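Hypothetic aldehyde deformylating oxygenase (Sulfolobus tokodaii, PDB 5V4T) binds iron in a ferritin-like, all-helical fold and probably acts as an oxidoreductase, with aldehyde deformylating oxygenase activity ascribed to it. Local coordinates at residues L19-Y24 and T74-P79; D30-L35 and S81-F86; P9-E14 and I184-Y189; K3-T8 and E66-D71. All coordinates share one frame; numbering follows the deposited sequence.

Interaction 1 (L19-Y24 and T74-P79); sequences LSAHFY and TTVRLP
A21 and H22, in the last turn of helix 10-23, receive V76, L78 and P79 from the loop that leads into helix 80-93. The methyl of A21 rests against the valine branch, A21 CB being 3.6 Å from V76 CG1. L78 does double duty through one atom: its CD1 lies 3.7 Å from A21 O and sits over one face of the H22 imidazole. That CH-pi contact puts L78 CD1 4.0 Å from the centroid of the H22 ring and 16° off its normal, displaced toward the ND1 side. P79 approaches the far end of the same ring at a slant, P79 CD being 3.8 Å from H22 NE2. In the next shell, H22 CG stands beside its backbone N (chi1 -67°), which turns the ring back along the helix, and H22 ND1 is hydrogen-bonded to Y18 O one turn earlier. That bond, together with the edge-to-face neighbour Y18, fixes the imidazole rotation and so presents a defined face to L78. The contact packs the end of helix 10-23 against the entry to helix 80-93, while L19 and F23 on the same helix turn to helix 98-128, and I176 of helix 159-179 touches H22.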
# COMPACT_ATOMS: atom_id res chain seq x y z
N LEU A 19 10.44 -1.02 2.68
CA LEU A 19 9.25 -0.59 1.94
C LEU A 19 8.46 -1.77 1.41
O LEU A 19 7.25 -1.78 1.43
CB LEU A 19 9.60 0.37 0.81
CG LEU A 19 10.03 1.74 1.29
CD1 LEU A 19 10.66 2.46 0.12
CD2 LEU A 19 8.87 2.52 1.92
N SER A 20 9.13 -2.80 0.89
CA SER A 20 8.46 -3.98 0.41
C SER A 20 7.64 -4.65 1.51
O SER A 20 6.55 -5.18 1.25
CB SER A 20 9.43 -4.98 -0.20
OG SER A 20 10.10 -4.40 -1.29
N ALA A 21 8.15 -4.63 2.75
CA ALA A 21 7.41 -5.25 3.85
C ALA A 21 6.07 -4.54 4.12
O ALA A 21 5.13 -5.17 4.69
CB ALA A 21 8.24 -5.19 5.13
N HIS A 22 5.93 -3.30 3.73
CA HIS A 22 4.63 -2.61 3.80
C HIS A 22 3.61 -3.21 2.84
O HIS A 22 2.43 -3.19 3.11
CB HIS A 22 4.75 -1.10 3.56
CG HIS A 22 5.48 -0.37 4.65
ND1 HIS A 22 6.80 -0.64 4.99
CD2 HIS A 22 5.11 0.70 5.40
CE1 HIS A 22 7.17 0.19 5.95
NE2 HIS A 22 6.17 1.02 6.20
N PHE A 23 4.09 -3.75 1.74
CA PHE A 23 3.20 -4.50 0.83
C PHE A 23 3.04 -5.95 1.17
O PHE A 23 2.07 -6.60 0.75
CB PHE A 23 3.75 -4.40 -0.60
CG PHE A 23 3.81 -2.99 -1.09
CD1 PHE A 23 4.88 -2.16 -0.81
CD2 PHE A 23 2.74 -2.45 -1.81
CE1 PHE A 23 4.92 -0.84 -1.22
CE2 PHE A 23 2.78 -1.12 -2.20
CZ PHE A 23 3.87 -0.31 -1.91
N TYR A 24 4.00 -6.49 1.90
CA TYR A 24 4.02 -7.90 2.28
C TYR A 24 4.63 -8.04 3.68
O TYR A 24 5.82 -8.37 3.83
CB TYR A 24 4.81 -8.69 1.21
CG TYR A 24 4.80 -10.19 1.47
CD1 TYR A 24 3.60 -10.90 1.40
CD2 TYR A 24 5.95 -10.86 1.81
CE1 TYR A 24 3.56 -12.25 1.66
CE2 TYR A 24 5.92 -12.24 2.09
CZ TYR A 24 4.73 -12.91 2.00
OH TYR A 24 4.67 -14.27 2.24
N THR A 74 10.84 -11.28 6.75
CA THR A 74 10.55 -11.57 8.17
C THR A 74 11.47 -10.80 9.10
O THR A 74 11.14 -10.55 10.23
CB THR A 74 10.63 -13.07 8.39
OG1 THR A 74 11.82 -13.59 7.78
CG2 THR A 74 9.45 -13.73 7.76
N THR A 75 12.60 -10.33 8.60
CA THR A 75 13.52 -9.51 9.40
C THR A 75 12.98 -8.08 9.64
O THR A 75 13.57 -7.31 10.41
CB THR A 75 14.94 -9.43 8.77
OG1 THR A 75 14.96 -8.52 7.65
CG2 THR A 75 15.41 -10.81 8.33
N VAL A 76 11.89 -7.69 8.98
CA VAL A 76 11.51 -6.31 9.00
C VAL A 76 10.39 -6.05 9.96
O VAL A 76 9.31 -6.58 9.74
CB VAL A 76 11.02 -5.82 7.59
CG1 VAL A 76 10.70 -4.34 7.62
CG2 VAL A 76 12.07 -6.09 6.53
N ARG A 77 10.62 -5.12 10.87
CA ARG A 77 9.60 -4.66 11.82
C ARG A 77 8.80 -3.51 11.17
O ARG A 77 9.37 -2.51 10.76
CB ARG A 77 10.23 -4.18 13.13
CG ARG A 77 9.26 -3.60 14.16
CD ARG A 77 9.95 -3.39 15.52
NE ARG A 77 10.51 -4.66 16.02
CZ ARG A 77 9.88 -5.54 16.81
NH1 ARG A 77 8.64 -5.31 17.25
NH2 ARG A 77 10.50 -6.65 17.18
N LEU A 78 7.48 -3.67 11.13
CA LEU A 78 6.57 -2.61 10.66
C LEU A 78 6.35 -1.57 11.72
O LEU A 78 6.25 -1.91 12.92
CB LEU A 78 5.24 -3.20 10.22
CG LEU A 78 5.14 -3.92 8.86
CD1 LEU A 78 5.56 -2.99 7.71
CD2 LEU A 78 5.94 -5.22 8.80
N PRO A 79 6.20 -0.30 11.32
CA PRO A 79 5.98 0.71 12.33
C PRO A 79 4.60 0.67 13.03
O PRO A 79 3.61 0.13 12.49
CB PRO A 79 6.22 1.99 11.57
CG PRO A 79 5.78 1.68 10.18
CD PRO A 79 6.24 0.28 9.97

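Interaction 2 (D30-L35 and S81-F86); sequences DRWKIL and SYIKLF
The indole of W32 is sandwiched between R31 CD on one face and F86 CB on the other, while I83 lies at its rim. F86 CB comes to 3.5 Å from W32 CE2 and stands over the six-membered ring, 21° off the normal, a CH-pi contact made by the methylene. The F86 phenyl then leads away from it, turning an edge toward the same indole face with centroids 5.6 Å apart and planes at 50°. At the edge, near the indole plane, I83 O is 3.6 Å from W32 CZ2; Y82 CE1 meets W32 CH2 at a slant, 3.9 Å away. The guanidinium of R31 has I83 CG2 over one face, 3.7 Å from R31 NE, and W32 NE1 in its plane at the edge. R31 gets there with its chain fully extended from CG to NE and CG opposite the backbone N (chi1 -174°), crossing the isoleucine at about a right angle.

In this ferritin-like helical bundle, the connection into helix 34-46 is thus clamped onto helix 80-93, and the F86 side chain reaches to about 8 Å from those of the iron ligands E57 and E111. D87, the next residue of that helix, takes both polar ends: its OD1 accepts W32 NE1 and its OD2 pairs with R31 NH2. Replacing W32 by an alanine would probably leave the F86 methylene and I83 without their flat neighbour and D87 OD1 without its indole donor. L35 adds a looser apolar touch, its CD1 4.4 Å from F86 CD1.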
# COMPACT_ATOMS: atom_id res chain seq x y z
N ASP A 30 0.22 -12.83 10.00
CA ASP A 30 -0.73 -13.68 10.80
C ASP A 30 -1.68 -12.90 11.70
O ASP A 30 -2.79 -13.36 12.00
CB ASP A 30 0.05 -14.66 11.67
CG ASP A 30 0.62 -15.83 10.88
OD1 ASP A 30 0.64 -15.78 9.62
OD2 ASP A 30 1.07 -16.80 11.52
N ARG A 31 -1.25 -11.72 12.17
CA ARG A 31 -2.13 -10.82 12.94
C ARG A 31 -3.47 -10.55 12.25
O ARG A 31 -4.52 -10.42 12.90
CB ARG A 31 -1.43 -9.48 13.22
CG ARG A 31 -2.19 -8.54 14.13
CD ARG A 31 -1.38 -7.25 14.34
NE ARG A 31 -2.03 -6.31 15.21
CZ ARG A 31 -1.81 -6.18 16.52
NH1 ARG A 31 -0.96 -6.95 17.17
NH2 ARG A 31 -2.47 -5.26 17.19
N TRP A 32 -3.42 -10.48 10.93
CA TRP A 32 -4.56 -10.09 10.14
C TRP A 32 -5.02 -11.23 9.22
O TRP A 32 -5.60 -11.01 8.15
CB TRP A 32 -4.18 -8.83 9.31
CG TRP A 32 -3.75 -7.66 10.14
CD1 TRP A 32 -4.49 -6.99 11.09
CD2 TRP A 32 -2.50 -6.98 10.04
NE1 TRP A 32 -3.73 -5.97 11.63
CE2 TRP A 32 -2.51 -5.96 11.01
CE3 TRP A 32 -1.35 -7.19 9.30
CZ2 TRP A 32 -1.43 -5.10 11.20
CZ3 TRP A 32 -0.28 -6.34 9.48
CH2 TRP A 32 -0.32 -5.32 10.44
N LYS A 33 -4.82 -12.44 9.67
CA LYS A 33 -5.30 -13.62 8.93
C LYS A 33 -6.77 -13.50 8.52
O LYS A 33 -7.18 -13.95 7.43
CB LYS A 33 -5.13 -14.83 9.86
CG LYS A 33 -5.55 -16.15 9.25
CD LYS A 33 -5.34 -17.25 10.29
CE LYS A 33 -6.29 -18.41 9.99
NZ LYS A 33 -5.94 -19.55 10.86
N ILE A 34 -7.57 -12.91 9.41
CA ILE A 34 -9.00 -12.76 9.23
C ILE A 34 -9.36 -11.95 7.97
O ILE A 34 -10.48 -12.09 7.44
CB ILE A 34 -9.69 -12.13 10.48
CG1 ILE A 34 -11.18 -12.35 10.49
CG2 ILE A 34 -9.37 -10.64 10.60
CD1 ILE A 34 -11.78 -12.20 11.87
N LEU A 35 -8.44 -11.09 7.51
CA LEU A 35 -8.73 -10.28 6.33
C LEU A 35 -8.91 -11.08 5.10
O LEU A 35 -9.60 -10.64 4.19
CB LEU A 35 -7.59 -9.25 6.06
CG LEU A 35 -7.56 -8.01 6.96
CD1 LEU A 35 -6.30 -7.21 6.64
CD2 LEU A 35 -8.78 -7.13 6.68
N SER A 81 2.20 2.81 13.55
CA SER A 81 1.08 3.41 12.81
C SER A 81 0.60 2.51 11.67
O SER A 81 -0.59 2.56 11.29
CB SER A 81 1.46 4.81 12.29
OG SER A 81 1.52 5.78 13.38
N TYR A 82 1.50 1.71 11.11
CA TYR A 82 1.08 0.74 10.07
C TYR A 82 0.23 -0.34 10.69
O TYR A 82 -0.79 -0.80 10.16
CB TYR A 82 2.34 0.15 9.43
CG TYR A 82 2.09 -0.93 8.42
CD1 TYR A 82 1.83 -2.24 8.80
CD2 TYR A 82 2.09 -0.63 7.06
CE1 TYR A 82 1.62 -3.21 7.85
CE2 TYR A 82 1.86 -1.61 6.11
CZ TYR A 82 1.63 -2.86 6.50
OH TYR A 82 1.43 -3.81 5.53
N ILE A 83 0.67 -0.81 11.87
CA ILE A 83 -0.12 -1.81 12.57
C ILE A 83 -1.55 -1.30 12.91
O ILE A 83 -2.54 -2.01 12.72
CB ILE A 83 0.67 -2.31 13.83
CG1 ILE A 83 1.93 -3.03 13.38
CG2 ILE A 83 -0.20 -3.19 14.67
CD1 ILE A 83 2.99 -3.21 14.44
N LYS A 84 -1.65 -0.04 13.34
CA LYS A 84 -2.93 0.61 13.58
C LYS A 84 -3.79 0.69 12.32
O LYS A 84 -5.00 0.50 12.34
CB LYS A 84 -2.68 1.99 14.14
CG LYS A 84 -3.94 2.65 14.64
CD LYS A 84 -3.61 3.82 15.54
CE LYS A 84 -4.89 4.20 16.27
NZ LYS A 84 -4.78 5.58 16.80
N LEU A 85 -3.17 1.01 11.19
CA LEU A 85 -3.93 1.14 9.97
C LEU A 85 -4.64 -0.13 9.65
O LEU A 85 -5.81 -0.14 9.35
CB LEU A 85 -2.99 1.58 8.80
CG LEU A 85 -3.64 1.67 7.42
CD1 LEU A 85 -4.58 2.81 7.34
CD2 LEU A 85 -2.54 1.86 6.38
N PHE A 86 -3.93 -1.25 9.71
CA PHE A 86 -4.51 -2.51 9.34
C PHE A 86 -5.41 -3.08 10.42
O PHE A 86 -6.38 -3.72 10.05
CB PHE A 86 -3.46 -3.46 8.79
CG PHE A 86 -3.10 -3.13 7.35
CD1 PHE A 86 -3.92 -3.50 6.34
CD2 PHE A 86 -1.99 -2.39 7.06
CE1 PHE A 86 -3.65 -3.19 5.02
CE2 PHE A 86 -1.70 -2.04 5.73
CZ PHE A 86 -2.56 -2.43 4.73

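Interaction 3 (P9-E14 and I184-Y189); sequences PQEIRE and IEPLGY
I12 carries CG1 beside its backbone N (chi1 -59°) and bends again at CG1 (chi2 -64°), a folded shape that swings CD1 toward the turn at 185-187. L187 keeps its CD1 arm extended (chi2 -176°), which leaves CD2, the other branch at CG, to meet it. The two methyls touch with I12 CD1 3.8 Å from L187 CD2, the side chains passing at a slant, and L187 CD2 settles on the helix backbone, 3.7 Å from I12 CA. The I12 methyl has a second neighbour in the carbonyl of the proline, I12 CD1 to P186 O being 3.8 Å. One residue back, E11 runs out past the P186 ring at about a right angle, and E11 OE1 comes to 3.8 Å from P186 CB.

The contact joins the first turn of helix 10-23 to the 3-10 segment that separates helix 181-184 from helix 191-211. Behind it, helix 98-128 receives I12 on T125 and L187 on I121, so both aliphatic chains continue inward. Across the two segments the joining is purely van der Waals: aliphatic methyls meet on the buried side, while the carboxylate of E11 merely borders an apolar ring toward solvent.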
# COMPACT_ATOMS: atom_id res chain seq x y z
N PRO A 9 24.20 -1.82 -2.85
CA PRO A 9 24.61 -1.41 -1.51
C PRO A 9 23.65 -1.81 -0.41
O PRO A 9 22.44 -1.82 -0.59
CB PRO A 9 24.79 0.11 -1.62
CG PRO A 9 25.15 0.30 -3.06
CD PRO A 9 24.22 -0.65 -3.76
N GLN A 10 24.20 -2.15 0.74
CA GLN A 10 23.40 -2.66 1.82
C GLN A 10 22.28 -1.72 2.27
O GLN A 10 21.18 -2.17 2.49
CB GLN A 10 24.32 -2.99 3.00
CG GLN A 10 23.53 -3.62 4.11
CD GLN A 10 24.42 -4.00 5.26
OE1 GLN A 10 25.24 -4.89 5.13
NE2 GLN A 10 24.30 -3.30 6.37
N GLU A 11 22.56 -0.44 2.43
CA GLU A 11 21.51 0.52 2.87
C GLU A 11 20.33 0.61 1.88
O GLU A 11 19.17 0.83 2.24
CB GLU A 11 22.12 1.92 3.05
CG GLU A 11 22.90 2.13 4.34
CD GLU A 11 23.20 3.63 4.61
OE1 GLU A 11 23.42 4.41 3.66
OE2 GLU A 11 23.20 4.04 5.80
N ILE A 12 20.68 0.41 0.62
CA ILE A 12 19.67 0.41 -0.47
C ILE A 12 18.85 -0.85 -0.38
O ILE A 12 17.62 -0.82 -0.37
CB ILE A 12 20.36 0.50 -1.80
CG1 ILE A 12 21.20 1.78 -1.88
CG2 ILE A 12 19.30 0.43 -2.91
CD1 ILE A 12 20.42 3.06 -1.82
N ARG A 13 19.48 -2.01 -0.24
CA ARG A 13 18.71 -3.21 0.03
C ARG A 13 17.85 -3.13 1.26
O ARG A 13 16.69 -3.61 1.26
CB ARG A 13 19.60 -4.46 0.11
CG ARG A 13 20.20 -4.89 -1.20
CD ARG A 13 21.01 -6.17 -1.06
NE ARG A 13 22.36 -5.78 -0.75
CZ ARG A 13 23.02 -6.10 0.35
NH1 ARG A 13 22.48 -6.86 1.28
NH2 ARG A 13 24.26 -5.65 0.48
N GLU A 14 18.37 -2.54 2.35
CA GLU A 14 17.59 -2.43 3.57
C GLU A 14 16.34 -1.58 3.38
O GLU A 14 15.27 -1.91 3.91
CB GLU A 14 18.40 -1.81 4.71
CG GLU A 14 19.31 -2.91 5.28
CD GLU A 14 20.34 -2.38 6.27
OE1 GLU A 14 20.42 -1.15 6.49
OE2 GLU A 14 21.08 -3.25 6.79
N ILE A 184 14.28 5.14 4.94
CA ILE A 184 13.96 5.77 3.64
C ILE A 184 14.99 6.82 3.23
O ILE A 184 15.33 6.96 2.07
CB ILE A 184 12.53 6.39 3.67
CG1 ILE A 184 11.42 5.30 3.81
CG2 ILE A 184 12.31 7.24 2.44
CD1 ILE A 184 10.04 5.85 4.15
N GLU A 185 15.46 7.63 4.20
CA GLU A 185 16.45 8.65 3.91
C GLU A 185 17.73 8.13 3.26
O GLU A 185 18.26 8.79 2.38
CB GLU A 185 16.80 9.47 5.15
CG GLU A 185 15.69 10.40 5.57
CD GLU A 185 16.10 11.28 6.74
OE1 GLU A 185 16.86 10.82 7.65
OE2 GLU A 185 15.64 12.43 6.74
N PRO A 186 18.20 6.95 3.64
CA PRO A 186 19.37 6.42 2.91
C PRO A 186 19.16 6.11 1.43
O PRO A 186 20.12 5.96 0.67
CB PRO A 186 19.72 5.15 3.68
CG PRO A 186 19.23 5.46 5.05
CD PRO A 186 17.91 6.15 4.81
N LEU A 187 17.90 5.99 1.00
CA LEU A 187 17.63 5.87 -0.41
C LEU A 187 17.69 7.22 -1.13
O LEU A 187 17.52 7.25 -2.34
CB LEU A 187 16.26 5.24 -0.64
CG LEU A 187 15.94 3.92 0.08
CD1 LEU A 187 14.59 3.34 -0.30
CD2 LEU A 187 17.00 2.89 -0.18
N GLY A 188 17.94 8.31 -0.41
CA GLY A 188 18.13 9.62 -1.04
C GLY A 188 16.88 10.51 -1.04
O GLY A 188 16.91 11.61 -1.57
N TYR A 189 15.82 10.10 -0.37
CA TYR A 189 14.54 10.83 -0.33
C TYR A 189 14.46 11.73 0.88
O TYR A 189 15.01 11.41 1.92
CB TYR A 189 13.37 9.87 -0.29
CG TYR A 189 13.28 9.12 -1.58
CD1 TYR A 189 12.54 9.63 -2.65
CD2 TYR A 189 13.97 7.94 -1.79
CE1 TYR A 189 12.51 9.00 -3.87
CE2 TYR A 189 13.94 7.30 -3.03
CZ TYR A 189 13.19 7.83 -4.05
OH TYR A 189 13.19 7.18 -5.28

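Interaction 4 (K3-T8 and E66-D71); sequences KNWFST and EYFKED
W5 of the N-terminal loop lies among Y67, F68 and D71, where helix 49-67 ends and the chain closes a type I beta turn from F68 to D71; a second type I turn, W5 to T8, carries the indole. The indole and the D71 carboxylate cross at about a right angle, their planes 74° apart. Even so the hydrogen bond is good: W5 NE1 donates to D71 OD2 at 2.8 Å with an N-H...O angle of 158°, the oxygen lying in the indole plane and using its anti lone pair. With CG opposite the backbone N (chi1 172°), W5 extends across to the turn. F68 directs an edge toward the indole face in an offset edge-to-face pair, and its CE1 is 3.7 Å from W5 CH2. Y67 crosses at a slant, its hydroxyl O 3.9 Å from W5 CE3; that hydroxyl is hydrogen-bonded to D2. The other D71 oxygen, OD1, forms a salt bridge with K17 of helix 10-23, so the carboxylate is gripped at both ends.

A phenylalanine in place of W5 would probably leave D71 OD2 without its indole donor, with the salt bridge of OD1 to K17 remaining. F6 lies with W5 CD1 over the centre of one face, and its rim faces the turn: F6 CZ is 3.7 Å from E70 O, close to the plane of the phenyl ring.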
# COMPACT_ATOMS: atom_id res chain seq x y z
N LYS A 3 19.69 -11.13 -10.18
CA LYS A 3 21.05 -11.66 -9.91
C LYS A 3 22.02 -10.60 -9.36
O LYS A 3 23.00 -10.98 -8.68
CB LYS A 3 21.64 -12.33 -11.17
CG LYS A 3 21.61 -11.47 -12.44
CD LYS A 3 21.42 -12.35 -13.68
CE LYS A 3 20.69 -11.63 -14.82
NZ LYS A 3 21.43 -10.42 -15.27
N ASN A 4 21.77 -9.31 -9.63
CA ASN A 4 22.55 -8.24 -9.02
C ASN A 4 22.05 -7.68 -7.71
O ASN A 4 22.51 -6.64 -7.30
CB ASN A 4 22.80 -7.11 -10.01
CG ASN A 4 21.51 -6.52 -10.58
OD1 ASN A 4 20.48 -7.21 -10.67
ND2 ASN A 4 21.57 -5.26 -10.94
N TRP A 5 21.13 -8.34 -7.05
CA TRP A 5 20.64 -7.89 -5.80
C TRP A 5 21.77 -7.69 -4.75
O TRP A 5 21.91 -6.61 -4.17
CB TRP A 5 19.61 -8.86 -5.28
CG TRP A 5 19.13 -8.58 -3.85
CD1 TRP A 5 19.50 -9.24 -2.71
CD2 TRP A 5 18.24 -7.53 -3.41
NE1 TRP A 5 18.84 -8.73 -1.60
CE2 TRP A 5 18.10 -7.64 -2.01
CE3 TRP A 5 17.52 -6.52 -4.09
CZ2 TRP A 5 17.26 -6.82 -1.28
CZ3 TRP A 5 16.74 -5.69 -3.36
CH2 TRP A 5 16.60 -5.82 -1.97
N PHE A 6 22.62 -8.71 -4.57
CA PHE A 6 23.59 -8.61 -3.50
C PHE A 6 24.73 -7.68 -3.82
O PHE A 6 25.44 -7.23 -2.89
CB PHE A 6 24.07 -10.02 -3.01
CG PHE A 6 23.08 -10.69 -2.15
CD1 PHE A 6 22.73 -10.13 -0.95
CD2 PHE A 6 22.42 -11.80 -2.56
CE1 PHE A 6 21.77 -10.73 -0.16
CE2 PHE A 6 21.45 -12.39 -1.78
CZ PHE A 6 21.15 -11.86 -0.57
N SER A 7 24.91 -7.31 -5.08
CA SER A 7 25.86 -6.27 -5.39
C SER A 7 25.30 -4.86 -5.23
O SER A 7 26.01 -3.89 -5.33
CB SER A 7 26.45 -6.52 -6.77
OG SER A 7 25.49 -6.61 -7.74
N THR A 8 24.02 -4.74 -4.94
CA THR A 8 23.45 -3.48 -4.51
C THR A 8 23.95 -3.10 -3.10
O THR A 8 24.03 -3.97 -2.22
CB THR A 8 21.91 -3.61 -4.61
OG1 THR A 8 21.57 -4.10 -5.92
CG2 THR A 8 21.17 -2.31 -4.29
N GLU A 66 7.97 -14.43 -3.47
CA GLU A 66 8.90 -15.09 -4.38
C GLU A 66 10.19 -14.32 -4.56
O GLU A 66 11.27 -14.89 -4.57
CB GLU A 66 8.27 -15.30 -5.75
CG GLU A 66 7.14 -16.34 -5.73
CD GLU A 66 7.58 -17.71 -5.19
OE1 GLU A 66 8.77 -18.13 -5.41
OE2 GLU A 66 6.73 -18.38 -4.54
N TYR A 67 10.09 -13.00 -4.71
CA TYR A 67 11.27 -12.23 -4.92
C TYR A 67 12.25 -12.33 -3.74
O TYR A 67 13.47 -12.37 -3.97
CB TYR A 67 10.93 -10.73 -5.15
CG TYR A 67 12.11 -9.95 -5.69
CD1 TYR A 67 12.38 -9.90 -7.04
CD2 TYR A 67 13.02 -9.34 -4.81
CE1 TYR A 67 13.50 -9.21 -7.53
CE2 TYR A 67 14.16 -8.66 -5.29
CZ TYR A 67 14.38 -8.60 -6.67
OH TYR A 67 15.51 -7.95 -7.10
N PHE A 68 11.71 -12.30 -2.53
CA PHE A 68 12.53 -12.23 -1.32
C PHE A 68 12.73 -13.61 -0.65
O PHE A 68 13.19 -13.66 0.50
CB PHE A 68 11.98 -11.22 -0.35
CG PHE A 68 12.17 -9.80 -0.84
CD1 PHE A 68 13.41 -9.23 -0.93
CD2 PHE A 68 11.07 -9.06 -1.27
CE1 PHE A 68 13.59 -7.93 -1.38
CE2 PHE A 68 11.25 -7.73 -1.71
CZ PHE A 68 12.47 -7.16 -1.74
N LYS A 69 12.44 -14.67 -1.38
CA LYS A 69 12.81 -16.05 -0.90
C LYS A 69 14.21 -16.07 -0.26
O LYS A 69 14.41 -16.65 0.80
CB LYS A 69 12.85 -17.04 -2.09
CG LYS A 69 11.51 -17.54 -2.60
CD LYS A 69 10.62 -17.95 -1.44
CE LYS A 69 9.41 -18.74 -1.88
NZ LYS A 69 8.50 -18.77 -0.72
N GLU A 70 15.16 -15.44 -0.95
CA GLU A 70 16.60 -15.43 -0.60
C GLU A 70 17.10 -14.24 0.20
O GLU A 70 18.32 -14.02 0.41
CB GLU A 70 17.40 -15.68 -1.87
CG GLU A 70 17.00 -17.03 -2.47
CD GLU A 70 17.78 -17.45 -3.70
OE1 GLU A 70 18.47 -16.60 -4.29
OE2 GLU A 70 17.72 -18.64 -4.08
N ASP A 71 16.16 -13.43 0.66
CA ASP A 71 16.48 -12.33 1.54
C ASP A 71 15.16 -11.97 2.21
O ASP A 71 14.58 -10.92 1.96
CB ASP A 71 17.13 -11.19 0.79
CG ASP A 71 17.82 -10.18 1.69
OD1 ASP A 71 17.73 -10.27 2.95
OD2 ASP A 71 18.48 -9.28 1.14

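In the fold
Starting at the N terminus, segment 3-8 closes the first loop by meeting 66-71 (interaction 4). Helix 10-23 follows: its start pairs with 184-189 in interaction 3, the longest closure, and its end with 74-79 in interaction 1. Next, 30-35 reaches 81-86 in interaction 2. Interactions 1 and 2 lie within the span of interaction 3, whereas interaction 4 crosses all three others, and 1 and 2 cross each other. Interactions 1 and 3 tie the two ends of helix 10-23 to the entry of helix 80-93 and to the turn before helix 191-211, interaction 4 ties the loop before it to the end of helix 49-67, and interaction 2 links the entry of helix 34-46 to helix 80-93.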